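Local coordinates for porin (Pseudomonas aeruginosa, PDB 3T24), which forms an outer-membrane beta-barrel channel of the OprD family that probably lets small carboxylate-containing solutes into the bacterium, at residues P120-I125 with F192-G197; N216-H221 with A286-A291; D240-R245 with D292-N297. All coordinates share one frame; numbering follows the deposited sequence.

Contact 1: P120-I125 with F192-G197; sequences PKLPVI and FDFAGG. With C8E ((hydroxyethyloxy)tri(ethyloxy)octane), chain J.
Leu-122, Val-124 and Ile-125 lean on Phe-192 and Phe-194, a worked example of a porin loop folded back against its own barrel wall: segment 120-125 belongs to the long connection between strands 111-115 and 136-138, and segment 192-197 lies on wall strand 192-200 of the OprD-type beta-barrel. The apolar contacts come first. Leu-122 reaches Phe-194 through one methyl, CD1, which lies 3.5 Å from CE1 of the ring, the two side chains crossing at about a right angle. Val-124 adds a looser touch, its CG2 4.3 Å from Phe-194 CB, at the root of the ring. Ile-125 meets Phe-192 instead, and does so with its branch point: CB is 4.0 Å from Phe-192 CE1, and CG2 is equally near that atom. Phe-192 extends its CG anti to its backbone N (chi1 177°), whereas in Phe-194 CG sits between N and the carbonyl carbon (chi1 62°); with these torsions the first ring meets Ile-125 and the second Leu-122, while Val-124 touches both residues.

Backbone bonds fix the shape that presents these side chains. Leu-122 to Ile-125 form a type I beta turn, closed in both directions, from Ile-125 N to Leu-122 O at 2.9 Å and from Leu-122 N to Ile-125 O at 3.0 Å. No hydrogen bond joins the turn to the strand. Strand 150-161 flanks the aromatic pair, since both phenylalanines also touch Leu-157.

A bound detergent molecule, C8E, lies along the other side of the strand, consistent with a membrane-facing surface. It passes Asp-193 and Ala-195, which alternate with the two aromatics; its C4 comes within 3.6 Å of Phe-194 O. On the loop side, the carbonyl oxygen of Val-124 lies 3.4 Å from Phe-192 CZ, oblique to the ring.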
loop_
_atom_site.group_PDB
_atom_site.type_symbol
_atom_site.label_atom_id
_atom_site.label_comp_id
_atom_site.label_asym_id
_atom_site.label_seq_id
_atom_site.Cartn_x
_atom_site.Cartn_y
_atom_site.Cartn_z
ATOM N N PRO A 120 -7.982 6.382 1.048
ATOM C CA PRO A 120 -7.037 7.405 0.587
ATOM C C PRO A 120 -5.749 6.767 0.059
ATOM O O PRO A 120 -5.445 5.644 0.440
ATOM C CB PRO A 120 -6.784 8.247 1.845
ATOM C CG PRO A 120 -7.188 7.377 2.983
ATOM C CD PRO A 120 -8.229 6.447 2.501
ATOM N N LYS A 121 -5.061 7.440 -0.859
ATOM C CA LYS A 121 -3.772 6.952 -1.370
ATOM C C LYS A 121 -2.759 8.081 -1.259
ATOM O O LYS A 121 -2.645 8.905 -2.149
ATOM C CB LYS A 121 -3.868 6.510 -2.822
ATOM C CG LYS A 121 -3.859 5.021 -3.025
ATOM C CD LYS A 121 -2.626 4.566 -3.792
ATOM C CE LYS A 121 -2.563 5.198 -5.170
ATOM N NZ LYS A 121 -1.509 4.553 -6.010
ATOM N N LEU A 122 -2.032 8.111 -0.157
ATOM C CA LEU A 122 -1.157 9.226 0.136
ATOM C C LEU A 122 0.159 8.759 0.782
ATOM O O LEU A 122 0.211 7.698 1.396
ATOM C CB LEU A 122 -1.876 10.194 1.069
ATOM C CG LEU A 122 -3.126 10.863 0.499
ATOM C CD1 LEU A 122 -3.935 11.440 1.649
ATOM C CD2 LEU A 122 -2.809 11.943 -0.586
ATOM N N PRO A 123 1.228 9.564 0.652
ATOM C CA PRO A 123 2.487 9.134 1.267
ATOM C C PRO A 123 2.355 8.870 2.747
ATOM O O PRO A 123 3.095 8.042 3.271
ATOM C CB PRO A 123 3.422 10.321 1.007
ATOM C CG PRO A 123 2.919 10.869 -0.321
ATOM C CD PRO A 123 1.411 10.744 -0.223
ATOM N N VAL A 124 1.415 9.527 3.414
ATOM C CA VAL A 124 1.238 9.285 4.838
ATOM C C VAL A 124 0.155 8.281 5.197
ATOM O O VAL A 124 -0.100 8.058 6.379
ATOM C CB VAL A 124 0.979 10.587 5.591
ATOM C CG1 VAL A 124 2.241 11.422 5.588
ATOM C CG2 VAL A 124 -0.180 11.334 4.954
ATOM N N ILE A 125 -0.472 7.674 4.188
ATOM C CA ILE A 125 -1.456 6.606 4.421
ATOM C C ILE A 125 -1.709 5.800 3.136
ATOM O O ILE A 125 -2.385 6.263 2.197
ATOM C CB ILE A 125 -2.787 7.142 5.039
ATOM C CG1 ILE A 125 -3.847 6.043 5.122
ATOM C CG2 ILE A 125 -3.362 8.276 4.213
ATOM C CD1 ILE A 125 -3.304 4.697 5.685
ATOM N N PHE A 192 -6.955 10.357 12.947
ATOM C CA PHE A 192 -5.793 10.498 12.082
ATOM C C PHE A 192 -6.055 11.658 11.155
ATOM O O PHE A 192 -6.894 11.558 10.261
ATOM C CB PHE A 192 -5.526 9.251 11.240
ATOM C CG PHE A 192 -4.356 9.410 10.277
ATOM C CD1 PHE A 192 -4.572 9.538 8.898
ATOM C CD2 PHE A 192 -3.038 9.458 10.754
ATOM C CE1 PHE A 192 -3.485 9.688 8.003
ATOM C CE2 PHE A 192 -1.942 9.610 9.876
ATOM C CZ PHE A 192 -2.165 9.728 8.499
ATOM N N ASP A 193 -5.350 12.763 11.377
ATOM C CA ASP A 193 -5.541 13.945 10.550
ATOM C C ASP A 193 -4.466 14.014 9.496
ATOM O O ASP A 193 -3.293 13.706 9.769
ATOM C CB ASP A 193 -5.504 15.212 11.387
ATOM C CG ASP A 193 -6.690 15.331 12.310
ATOM O OD1 ASP A 193 -7.674 14.588 12.112
ATOM O OD2 ASP A 193 -6.643 16.175 13.228
ATOM N N PHE A 194 -4.852 14.435 8.294
ATOM C CA PHE A 194 -3.873 14.582 7.234
ATOM C C PHE A 194 -4.155 15.795 6.371
ATOM O O PHE A 194 -5.289 16.269 6.290
ATOM C CB PHE A 194 -3.726 13.289 6.413
ATOM C CG PHE A 194 -4.980 12.868 5.702
ATOM C CD1 PHE A 194 -5.235 13.307 4.416
ATOM C CD2 PHE A 194 -5.905 12.034 6.325
ATOM C CE1 PHE A 194 -6.383 12.917 3.744
ATOM C CE2 PHE A 194 -7.072 11.631 5.663
ATOM C CZ PHE A 194 -7.310 12.075 4.362
ATOM N N ALA A 195 -3.092 16.335 5.783
ATOM C CA ALA A 195 -3.181 17.458 4.847
ATOM C C ALA A 195 -1.919 17.439 4.022
ATOM O O ALA A 195 -0.879 16.963 4.473
ATOM C CB ALA A 195 -3.335 18.777 5.569
ATOM N N GLY A 196 -2.014 17.899 2.789
ATOM C CA GLY A 196 -0.844 17.905 1.938
ATOM C C GLY A 196 -1.131 18.406 0.549
ATOM O O GLY A 196 -2.224 18.891 0.253
ATOM N N GLY A 197 -0.148 18.261 -0.321
ATOM C CA GLY A 197 -0.275 18.772 -1.665
ATOM C C GLY A 197 0.867 18.296 -2.528
ATOM O O GLY A 197 1.871 17.756 -2.049
HETATM C C1 C8E J . -9.354 18.076 10.011
HETATM C C2 C8E J . -8.128 17.938 9.111
HETATM C C3 C8E J . -6.898 18.531 9.792
HETATM C C4 C8E J . -5.722 18.766 8.842
HETATM C C5 C8E J . -4.473 19.238 9.601
HETATM C C6 C8E J . -4.029 20.673 9.254
HETATM C C7 C8E J . -2.534 20.929 9.498
HETATM C C8 C8E J . -2.196 21.716 10.769
HETATM O O9 C8E J . -0.954 21.280 11.338
HETATM C C10 C8E J . 0.217 21.966 10.875
HETATM C C11 C8E J . 0.982 21.121 9.850
HETATM O O12 C8E J . 0.238 21.087 8.640
HETATM C C13 C8E J . 0.973 20.750 7.472
HETATM C C14 C8E J . 0.636 21.682 6.299
HETATM O O15 C8E J . -0.093 21.041 5.262
HETATM C C16 C8E J . 0.570 21.007 4.010
HETATM C C17 C8E J . -0.175 21.817 2.944
HETATM O O18 C8E J . 0.487 21.746 1.692
#

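Contact 2: N216-H221 with A286-A291; sequences NFYKQH and AYINGA
Tyr-218 offers one face of its ring to the CB of Ala-286, which stands 3.9 Å from the ring centroid and only 10° off the normal, a clear CH-pi contact. It illustrates how the wall of an OprD-family beta-barrel receives an inserted loop: Tyr-218 begins strand 218-230, and segment 286-291 belongs to the connection between strands 270-280 and 310-319. Beyond the methyl, the far end of the tyrosine runs on along the loop backbone, OH lying 3.6 Å from Tyr-287 CA, with Ile-288 CG1 close by.

The polar part belongs to Gln-220. Its CG is anti to the backbone N (chi1 -178°) and the chain stays extended, carrying NE2 to Ala-286 O at 2.9 Å. The carbonyl accepts in its own plane, on a lone pair, although the bond is bent (141° at the hydrogen) and lies tilted from the glutamine amide plane. NE2 is further engaged by Ser-246 OG on strand 235-248. A water lies within hydrogen-bonding distance of both residues, 2.7 Å from Gln-220 OE1 and 2.9 Å from Ala-286 O, though it may not serve both at once.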
loop_
_atom_site.group_PDB
_atom_site.type_symbol
_atom_site.label_atom_id
_atom_site.label_comp_id
_atom_site.label_asym_id
_atom_site.label_seq_id
_atom_site.Cartn_x
_atom_site.Cartn_y
_atom_site.Cartn_z
ATOM N N ASN A 216 -1.997 11.168 19.471
ATOM C CA ASN A 216 -1.288 10.530 20.585
ATOM C C ASN A 216 -0.143 9.583 20.199
ATOM O O ASN A 216 0.708 9.246 21.040
ATOM C CB ASN A 216 -2.262 9.865 21.575
ATOM C CG ASN A 216 -3.213 10.876 22.205
ATOM O OD1 ASN A 216 -2.810 11.984 22.575
ATOM N ND2 ASN A 216 -4.483 10.515 22.296
ATOM N N PHE A 217 -0.095 9.187 18.931
ATOM C CA PHE A 217 0.962 8.295 18.467
ATOM C C PHE A 217 2.140 9.032 17.859
ATOM O O PHE A 217 3.254 8.929 18.361
ATOM C CB PHE A 217 0.409 7.263 17.475
ATOM C CG PHE A 217 -0.407 6.194 18.123
ATOM C CD1 PHE A 217 0.167 4.980 18.461
ATOM C CD2 PHE A 217 -1.749 6.412 18.424
ATOM C CE1 PHE A 217 -0.579 3.994 19.054
ATOM C CE2 PHE A 217 -2.502 5.432 19.032
ATOM C CZ PHE A 217 -1.918 4.210 19.341
ATOM N N TYR A 218 1.892 9.770 16.778
ATOM C CA TYR A 218 2.966 10.412 16.028
ATOM C C TYR A 218 2.485 11.505 15.090
ATOM O O TYR A 218 1.302 11.561 14.698
ATOM C CB TYR A 218 3.745 9.365 15.210
ATOM C CG TYR A 218 2.982 8.767 14.028
ATOM C CD1 TYR A 218 3.004 9.378 12.778
ATOM C CD2 TYR A 218 2.238 7.597 14.170
ATOM C CE1 TYR A 218 2.331 8.849 11.716
ATOM C CE2 TYR A 218 1.566 7.038 13.093
ATOM C CZ TYR A 218 1.609 7.680 11.874
ATOM O OH TYR A 218 0.947 7.141 10.803
ATOM N N LYS A 219 3.430 12.364 14.729
ATOM C CA LYS A 219 3.265 13.337 13.662
ATOM C C LYS A 219 4.303 12.992 12.621
ATOM O O LYS A 219 5.417 12.579 12.948
ATOM C CB LYS A 219 3.572 14.750 14.148
ATOM C CG LYS A 219 2.932 15.144 15.442
ATOM C CD LYS A 219 3.129 16.629 15.693
ATOM C CE LYS A 219 3.203 16.915 17.174
ATOM N NZ LYS A 219 4.444 16.323 17.759
ATOM N N GLN A 220 3.973 13.211 11.361
ATOM C CA GLN A 220 4.899 12.867 10.306
ATOM C C GLN A 220 4.803 13.901 9.193
ATOM O O GLN A 220 3.702 14.307 8.805
ATOM C CB GLN A 220 4.566 11.483 9.775
ATOM C CG GLN A 220 5.490 10.960 8.681
ATOM C CD GLN A 220 5.116 9.541 8.288
ATOM O OE1 GLN A 220 4.322 9.332 7.371
ATOM N NE2 GLN A 220 5.657 8.562 9.008
ATOM N N HIS A 221 5.968 14.334 8.716
ATOM C CA HIS A 221 6.081 15.192 7.543
ATOM C C HIS A 221 6.762 14.362 6.470
ATOM O O HIS A 221 7.826 13.778 6.709
ATOM C CB HIS A 221 6.917 16.448 7.852
ATOM C CG HIS A 221 6.319 17.311 8.920
ATOM N ND1 HIS A 221 5.722 18.522 8.650
ATOM C CD2 HIS A 221 6.191 17.116 10.254
ATOM C CE1 HIS A 221 5.262 19.048 9.775
ATOM N NE2 HIS A 221 5.540 18.215 10.761
ATOM N N ALA A 286 7.210 5.176 11.084
ATOM C CA ALA A 286 5.869 5.209 11.694
ATOM C C ALA A 286 4.738 5.134 10.661
ATOM O O ALA A 286 4.683 5.953 9.728
ATOM C CB ALA A 286 5.699 6.460 12.547
ATOM N N TYR A 287 3.843 4.156 10.825
ATOM C CA TYR A 287 2.652 4.059 9.948
ATOM C C TYR A 287 1.489 3.302 10.579
ATOM O O TYR A 287 1.694 2.461 11.452
ATOM C CB TYR A 287 2.992 3.494 8.557
ATOM C CG TYR A 287 3.569 2.077 8.522
ATOM C CD1 TYR A 287 2.844 1.021 7.976
ATOM C CD2 TYR A 287 4.849 1.812 8.987
ATOM C CE1 TYR A 287 3.376 -0.262 7.909
ATOM C CE2 TYR A 287 5.391 0.536 8.925
ATOM C CZ TYR A 287 4.651 -0.501 8.387
ATOM O OH TYR A 287 5.183 -1.784 8.327
ATOM N N ILE A 288 0.268 3.634 10.152
ATOM C CA ILE A 288 -0.932 3.030 10.738
ATOM C C ILE A 288 -0.850 1.515 10.678
ATOM O O ILE A 288 -0.484 0.938 9.655
ATOM C CB ILE A 288 -2.263 3.549 10.078
ATOM C CG1 ILE A 288 -2.445 5.045 10.372
ATOM C CG2 ILE A 288 -3.483 2.788 10.587
ATOM C CD1 ILE A 288 -3.202 5.782 9.294
ATOM N N ASN A 289 -1.172 0.881 11.798
ATOM C CA ASN A 289 -1.148 -0.561 11.869
ATOM C C ASN A 289 -2.186 -1.155 10.901
ATOM O O ASN A 289 -3.354 -0.807 10.963
ATOM C CB ASN A 289 -1.440 -1.013 13.290
ATOM C CG ASN A 289 -1.309 -2.505 13.448
ATOM O OD1 ASN A 289 -0.435 -3.116 12.862
ATOM N ND2 ASN A 289 -2.194 -3.101 14.202
ATOM N N GLY A 290 -1.741 -2.041 10.016
ATOM C CA GLY A 290 -2.600 -2.615 9.013
ATOM C C GLY A 290 -2.352 -1.994 7.650
ATOM O O GLY A 290 -2.579 -2.633 6.630
ATOM N N ALA A 291 -1.883 -0.752 7.612
ATOM C CA ALA A 291 -1.622 -0.145 6.319
ATOM C C ALA A 291 -0.263 -0.583 5.808
ATOM O O ALA A 291 0.472 -1.257 6.520
ATOM C CB ALA A 291 -1.697 1.368 6.408
HETATM O O HOH W 1 3.389 6.775 7.317
#

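Contact 3: D240-R245 with D292-N297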
loop_
_atom_site.group_PDB
_atom_site.type_symbol
_atom_site.label_atom_id
_atom_site.label_comp_id
_atom_site.label_asym_id
_atom_site.label_seq_id
_atom_site.Cartn_x
_atom_site.Cartn_y
_atom_site.Cartn_z
ATOM N N ASP A 240 12.679 8.705 -7.924
ATOM C CA ASP A 240 11.676 8.791 -6.872
ATOM C C ASP A 240 12.392 9.018 -5.547
ATOM O O ASP A 240 12.886 8.064 -4.936
ATOM C CB ASP A 240 10.899 7.475 -6.813
ATOM C CG ASP A 240 9.618 7.568 -5.984
ATOM O OD1 ASP A 240 9.527 8.404 -5.060
ATOM O OD2 ASP A 240 8.690 6.789 -6.269
ATOM N N ILE A 241 12.471 10.272 -5.106
ATOM C CA ILE A 241 13.204 10.584 -3.875
ATOM C C ILE A 241 12.233 11.002 -2.770
ATOM O O ILE A 241 11.309 11.776 -3.007
ATOM C CB ILE A 241 14.343 11.637 -4.082
ATOM C CG1 ILE A 241 15.495 11.055 -4.905
ATOM C CG2 ILE A 241 14.944 12.061 -2.747
ATOM C CD1 ILE A 241 15.142 10.683 -6.300
ATOM N N ARG A 242 12.462 10.473 -1.571
ATOM C CA ARG A 242 11.521 10.575 -0.464
ATOM C C ARG A 242 12.231 10.817 0.854
ATOM O O ARG A 242 13.331 10.311 1.083
ATOM C CB ARG A 242 10.754 9.266 -0.326
ATOM C CG ARG A 242 10.080 8.792 -1.599
ATOM C CD ARG A 242 9.315 7.520 -1.316
ATOM N NE ARG A 242 8.718 6.954 -2.515
ATOM C CZ ARG A 242 8.040 5.814 -2.528
ATOM N NH1 ARG A 242 7.869 5.117 -1.404
ATOM N NH2 ARG A 242 7.526 5.375 -3.663
ATOM N N TRP A 243 11.581 11.560 1.741
ATOM C CA TRP A 243 12.148 11.811 3.057
ATOM C C TRP A 243 11.047 12.144 4.037
ATOM O O TRP A 243 10.222 13.005 3.778
ATOM C CB TRP A 243 13.157 12.961 2.990
ATOM C CG TRP A 243 13.879 13.147 4.268
ATOM C CD1 TRP A 243 14.995 12.475 4.689
ATOM C CD2 TRP A 243 13.543 14.061 5.313
ATOM N NE1 TRP A 243 15.378 12.925 5.928
ATOM C CE2 TRP A 243 14.505 13.898 6.334
ATOM C CE3 TRP A 243 12.529 15.007 5.483
ATOM C CZ2 TRP A 243 14.475 14.641 7.509
ATOM C CZ3 TRP A 243 12.500 15.743 6.643
ATOM C CH2 TRP A 243 13.466 15.556 7.647
ATOM N N ALA A 244 11.024 11.445 5.163
ATOM C CA ALA A 244 9.946 11.622 6.126
ATOM C C ALA A 244 10.515 11.764 7.522
ATOM O O ALA A 244 11.396 11.005 7.924
ATOM C CB ALA A 244 8.993 10.438 6.080
ATOM N N ARG A 245 9.995 12.741 8.251
ATOM C CA ARG A 245 10.338 12.940 9.642
ATOM C C ARG A 245 9.095 12.578 10.452
ATOM O O ARG A 245 8.004 13.123 10.219
ATOM C CB ARG A 245 10.759 14.402 9.868
ATOM C CG ARG A 245 10.994 14.818 11.316
ATOM C CD ARG A 245 11.922 13.830 11.971
ATOM N NE ARG A 245 12.439 14.257 13.268
ATOM C CZ ARG A 245 12.756 13.408 14.239
ATOM N NH1 ARG A 245 12.588 12.105 14.049
ATOM N NH2 ARG A 245 13.227 13.852 15.398
ATOM N N ASP A 292 0.049 -0.194 4.575
ATOM C CA ASP A 292 1.378 -0.345 3.987
ATOM C C ASP A 292 2.207 0.909 4.215
ATOM O O ASP A 292 1.703 2.042 4.065
ATOM C CB ASP A 292 1.285 -0.512 2.468
ATOM C CG ASP A 292 0.579 -1.788 2.050
ATOM O OD1 ASP A 292 0.321 -2.639 2.918
ATOM O OD2 ASP A 292 0.271 -1.928 0.838
ATOM N N PRO A 293 3.504 0.732 4.498
ATOM C CA PRO A 293 4.300 1.942 4.657
ATOM C C PRO A 293 4.710 2.375 3.278
ATOM O O PRO A 293 5.085 1.549 2.464
ATOM C CB PRO A 293 5.529 1.445 5.420
ATOM C CG PRO A 293 5.736 0.058 4.866
ATOM C CD PRO A 293 4.347 -0.476 4.476
ATOM N N TYR A 294 4.657 3.667 3.023
ATOM C CA TYR A 294 5.119 4.173 1.767
ATOM C C TYR A 294 6.644 4.246 1.770
ATOM O O TYR A 294 7.213 5.300 2.014
ATOM C CB TYR A 294 4.492 5.546 1.553
ATOM C CG TYR A 294 4.681 6.094 0.170
ATOM C CD1 TYR A 294 4.259 5.374 -0.954
ATOM C CD2 TYR A 294 5.254 7.352 -0.023
ATOM C CE1 TYR A 294 4.431 5.892 -2.242
ATOM C CE2 TYR A 294 5.417 7.878 -1.301
ATOM C CZ TYR A 294 5.009 7.150 -2.402
ATOM O OH TYR A 294 5.193 7.686 -3.661
ATOM N N LEU A 295 7.294 3.118 1.492
ATOM C CA LEU A 295 8.760 3.011 1.516
ATOM C C LEU A 295 9.246 2.205 0.310
ATOM O O LEU A 295 8.698 1.155 -0.000
ATOM C CB LEU A 295 9.226 2.309 2.813
ATOM C CG LEU A 295 8.915 3.011 4.146
ATOM C CD1 LEU A 295 9.151 2.096 5.356
ATOM C CD2 LEU A 295 9.703 4.330 4.285
ATOM N N VAL A 296 10.296 2.665 -0.354
ATOM C CA VAL A 296 10.745 1.995 -1.572
ATOM C C VAL A 296 11.203 0.551 -1.367
ATOM O O VAL A 296 11.157 -0.241 -2.294
ATOM C CB VAL A 296 11.878 2.774 -2.306
ATOM C CG1 VAL A 296 11.374 4.111 -2.796
ATOM C CG2 VAL A 296 13.141 2.924 -1.405
ATOM N N ASN A 297 11.668 0.203 -0.173
ATOM C CA ASN A 297 12.117 -1.174 0.060
ATOM C C ASN A 297 11.144 -2.028 0.847
ATOM O O ASN A 297 11.477 -3.123 1.293
ATOM C CB ASN A 297 13.491 -1.207 0.702
ATOM C CG ASN A 297 14.558 -0.705 -0.225
ATOM O OD1 ASN A 297 14.341 -0.614 -1.448
ATOM N ND2 ASN A 297 15.730 -0.372 0.340
#
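Strand segment 240-245 runs extended past an irregular piece of loop, 292-297, with the CA atoms of Arg-242 and Leu-295 8.3 Å apart and the Arg-242 side chain lying between the two backbones. The loop bends at an inverse gamma turn centred on Tyr-294, closed by a weak bond from Leu-295 N to Pro-293 O. Two side chains of the loop, Tyr-294 and Val-296, thereby come to lie on opposite sides of Arg-242.

The guanidinium is sandwiched between the two. It lies flat on the Tyr-294 ring, centres 3.6 Å apart and planes at 9°, which makes the pair a stack and a cation-pi contact at once. NH1 is over the ring centre, while CZ of the arginine sits above CZ of the tyrosine. The other face receives a methyl: Val-296 CG1 is 3.8 Å from Arg-242 CZ. The arginine chain is straight from CG to NE, which carries the group across the gap.

Asp-240, two residues earlier on the same strand, is bound at the edge. It is gripped side-on, Arg-242 NE to Asp-240 OD1 at 3.0 Å and Arg-242 NH2 to Asp-240 OD2 at 3.2 Å. The NE bond is nearly straight (166° at the hydrogen) and close to the guanidinium plane, yet both oxygens are met from above the carboxylate plane. This salt bridge holds the guanidinium's rotation and probably offsets part of its charge.

Neighbouring strands frame the arrangement: Asn-260 of strand 255-267 touches Arg-242 and accepts a hydrogen bond from Val-296 N, and Tyr-222 of strand 218-230 packs on Arg-242 and Leu-295.

How the contacts relate
The three contacts lie close together in one part of the OprD-family barrel, contact 1 with its centre about 11 Å from that of contact 2 and about 13 Å from that of contact 3, and the centres of contacts 2 and 3 again about 13 Å apart. Contact 1 closes along the chain before the others open, whereas contacts 2 and 3 alternate: neighbouring antiparallel strands 218-230 and 235-248 receive successive pieces of one loop, 286-291 and 292-297. The two inserted loops also touch each other, Ile-125 packing on Ile-288 and Ala-291, and Pro-123 on Tyr-294. Folded against nearby wall strands and against one another, they are consistent with the loop-narrowed channels of this family.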